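Local coordinates for protein xyloglucan-specific endo-beta-1,4-glucanase (PDB 4W85) that hydrolyses internal beta-1,4-glucosidic linkages in the backbone of xyloglucan, as a glycoside hydrolase family 5 endoglucanase, at residues N20-T25 with I60-A65. The protein carries 1 engineered substitution. Sequence-based numbering, arbitrary orientation.
Sequences NTLDAT and IPVTFA. With BGC (beta-D-glucopyranose), chain C.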
loop_
_atom_site.group_PDB
_atom_site.type_symbol
_atom_site.label_atom_id
_atom_site.label_comp_id
_atom_site.label_asym_id
_atom_site.label_seq_id
_atom_site.Cartn_x
_atom_site.Cartn_y
_atom_site.Cartn_z
ATOM N N ASN A 20 -2.650 8.125 -6.901
ATOM C CA ASN A 20 -3.046 8.571 -8.224
ATOM C C ASN A 20 -1.904 9.411 -8.865
ATOM O O ASN A 20 -2.137 10.474 -9.457
ATOM C CB ASN A 20 -4.352 9.426 -8.148
ATOM C CG ASN A 20 -5.617 8.587 -8.017
ATOM O OD1 ASN A 20 -5.605 7.393 -7.708
ATOM N ND2 ASN A 20 -6.741 9.230 -8.296
ATOM N N THR A 21 -0.679 8.928 -8.721
ATOM C CA THR A 21 0.512 9.686 -9.194
ATOM C C THR A 21 1.334 8.698 -10.032
ATOM O O THR A 21 0.973 8.478 -11.192
ATOM C CB THR A 21 1.181 10.258 -7.996
ATOM O OG1 THR A 21 0.211 11.025 -7.265
ATOM C CG2 THR A 21 2.436 11.118 -8.347
ATOM N N LEU A 22 2.368 8.059 -9.470
ATOM C CA LEU A 22 3.131 7.071 -10.230
ATOM C C LEU A 22 2.338 5.805 -10.510
ATOM O O LEU A 22 2.748 5.004 -11.392
ATOM C CB LEU A 22 4.503 6.778 -9.606
ATOM C CG LEU A 22 5.375 7.993 -9.377
ATOM C CD1 LEU A 22 6.620 7.654 -8.594
ATOM C CD2 LEU A 22 5.789 8.630 -10.708
ATOM N N ASP A 23 1.226 5.637 -9.792
ATOM C CA ASP A 23 0.306 4.571 -10.012
ATOM C C ASP A 23 -0.681 4.819 -11.140
ATOM O O ASP A 23 -1.325 3.863 -11.631
ATOM C CB ASP A 23 -0.461 4.218 -8.745
ATOM C CG ASP A 23 -1.011 5.448 -8.002
ATOM O OD1 ASP A 23 -0.255 6.422 -7.833
ATOM O OD2 ASP A 23 -2.217 5.378 -7.577
ATOM N N ALA A 24 -0.795 6.062 -11.590
ATOM C CA ALA A 24 -1.658 6.343 -12.721
ATOM C C ALA A 24 -1.238 5.689 -14.009
ATOM O O ALA A 24 -0.050 5.555 -14.321
ATOM C CB ALA A 24 -1.859 7.850 -12.884
ATOM N N THR A 25 -2.227 5.400 -14.851
ATOM C CA THR A 25 -2.021 4.503 -16.004
ATOM C C THR A 25 -2.183 5.174 -17.385
ATOM O O THR A 25 -2.072 4.496 -18.398
ATOM C CB THR A 25 -2.934 3.295 -15.927
ATOM O OG1 THR A 25 -4.314 3.703 -16.069
ATOM C CG2 THR A 25 -2.754 2.565 -14.640
ATOM N N ILE A 60 4.722 4.942 -1.972
ATOM C CA ILE A 60 4.870 5.399 -3.344
ATOM C C ILE A 60 4.333 4.305 -4.234
ATOM O O ILE A 60 5.054 3.359 -4.617
ATOM C CB ILE A 60 6.358 5.654 -3.618
ATOM C CG1 ILE A 60 6.807 6.776 -2.690
ATOM C CG2 ILE A 60 6.574 6.138 -5.035
ATOM C CD1 ILE A 60 8.340 6.954 -2.648
ATOM N N PRO A 61 3.020 4.371 -4.522
ATOM C CA PRO A 61 2.445 3.375 -5.393
ATOM C C PRO A 61 2.890 3.626 -6.803
ATOM O O PRO A 61 2.865 4.763 -7.261
ATOM C CB PRO A 61 0.921 3.584 -5.254
ATOM C CG PRO A 61 0.733 4.914 -4.618
ATOM C CD PRO A 61 2.018 5.268 -3.910
ATOM N N VAL A 62 3.301 2.557 -7.496
ATOM C CA VAL A 62 3.791 2.695 -8.852
ATOM C C VAL A 62 3.231 1.660 -9.778
ATOM O O VAL A 62 3.300 0.476 -9.467
ATOM C CB VAL A 62 5.356 2.545 -8.938
ATOM C CG1 VAL A 62 5.798 2.816 -10.343
ATOM C CG2 VAL A 62 6.008 3.562 -8.065
ATOM N N THR A 63 2.685 2.091 -10.932
ATOM C CA THR A 63 2.233 1.125 -11.876
ATOM C C THR A 63 3.291 1.036 -12.989
ATOM O O THR A 63 3.550 2.012 -13.696
ATOM C CB THR A 63 0.844 1.467 -12.518
ATOM O OG1 THR A 63 -0.157 1.645 -11.493
ATOM C CG2 THR A 63 0.406 0.327 -13.421
ATOM N N PHE A 64 3.847 -0.159 -13.168
ATOM C CA PHE A 64 4.949 -0.356 -14.141
ATOM C C PHE A 64 4.518 -0.762 -15.536
ATOM O O PHE A 64 5.223 -0.508 -16.506
ATOM C CB PHE A 64 5.900 -1.375 -13.557
ATOM C CG PHE A 64 6.682 -0.832 -12.388
ATOM C CD1 PHE A 64 7.841 -0.085 -12.584
ATOM C CD2 PHE A 64 6.232 -1.018 -11.082
ATOM C CE1 PHE A 64 8.517 0.426 -11.513
ATOM C CE2 PHE A 64 6.937 -0.528 -10.012
ATOM C CZ PHE A 64 8.055 0.233 -10.235
ATOM N N ALA A 65 3.330 -1.395 -15.637
ATOM C CA ALA A 65 2.938 -2.120 -16.851
ATOM C C ALA A 65 3.240 -1.432 -18.142
ATOM O O ALA A 65 3.957 -1.992 -18.956
ATOM C CB ALA A 65 1.472 -2.564 -16.814
HETATM C C2 BGC C . -9.742 6.770 -11.915
HETATM C C3 BGC C . -9.132 7.736 -12.897
HETATM C C4 BGC C . -9.497 9.151 -12.539
HETATM C C5 BGC C . -8.976 9.500 -11.156
HETATM C C6 BGC C . -9.185 11.013 -10.912
HETATM C C1 BGC C . -9.165 7.131 -10.518
HETATM O O1 BGC C . -9.468 6.175 -9.472
HETATM O O2 BGC C . -9.407 5.519 -12.459
HETATM O O3 BGC C . -9.658 7.561 -14.160
HETATM O O4 BGC C . -8.907 9.965 -13.507
HETATM O O5 BGC C . -9.543 8.515 -10.190
HETATM O O6 BGC C . -10.507 11.474 -11.178
HETATM O O HOH W 1 2.871 7.417 -6.683
HETATM O O HOH W 2 2.421 4.368 -14.633
#
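Thr63 joins two neighbouring loops of the closed eight-stranded beta/alpha (TIM) barrel, the one after strand 15-18 and the one after strand 57-60, by two direct hydrogen bonds to consecutive carbonyls, those of Leu22 and Asp23. Its backbone N donates to Leu22 O at 2.9 Å, nearly straight at 170° but approaching from above the carbonyl plane. Its hydroxyl donates to the next carbonyl, Thr63 OG1 to Asp23 O, at 2.5 Å; a first torsion that sets OG1 anti to its own carbonyl carbon (chi1 -56°) brings it there and leaves CG2 beside Thr25 CG2. OG1 also receives the backbone N-H of His104. Water extends the join at each end: one molecule accepts from Leu22 N and lies within hydrogen-bonding distance of Pro61 O, while a second bridges Ala24 O and Thr63 O.

A type I beta turn from Thr21 to Ala24, closed by Ala24 N to Thr21 O, shapes the segment 20-25, and the Asp23 carboxylate folds back to accept from the two preceding N-H groups. OD2 uses its syn lone pair for Asn20 N, whereas Thr21 N meets OD1 at 2.7 Å from above the carboxylate plane. With an alanine at Asp23, the N-H groups of Asn20 and Thr21 would probably lose their carboxylate acceptor, and the backbone at Asn20 a restraint.

Asp23 and Pro61 lie alongside each other in van der Waals contact, the carboxylate carbon CG of Asp23 3.8 Å from CB of Pro61, and Trp304 of strand 300-305 touches both. Apolar packing is left to Leu22, which runs beside Ile60 and Val62 toward helix 78-93, where Trp80 contacts both Leu22 and Val62; Leu22 CD1 reaches Ile60 CG2 at 3.9 Å. In the sugar pocket, Asn20 ND2 comes within 3.5 Å of the ring oxygen O5 of beta-D-glucopyranose.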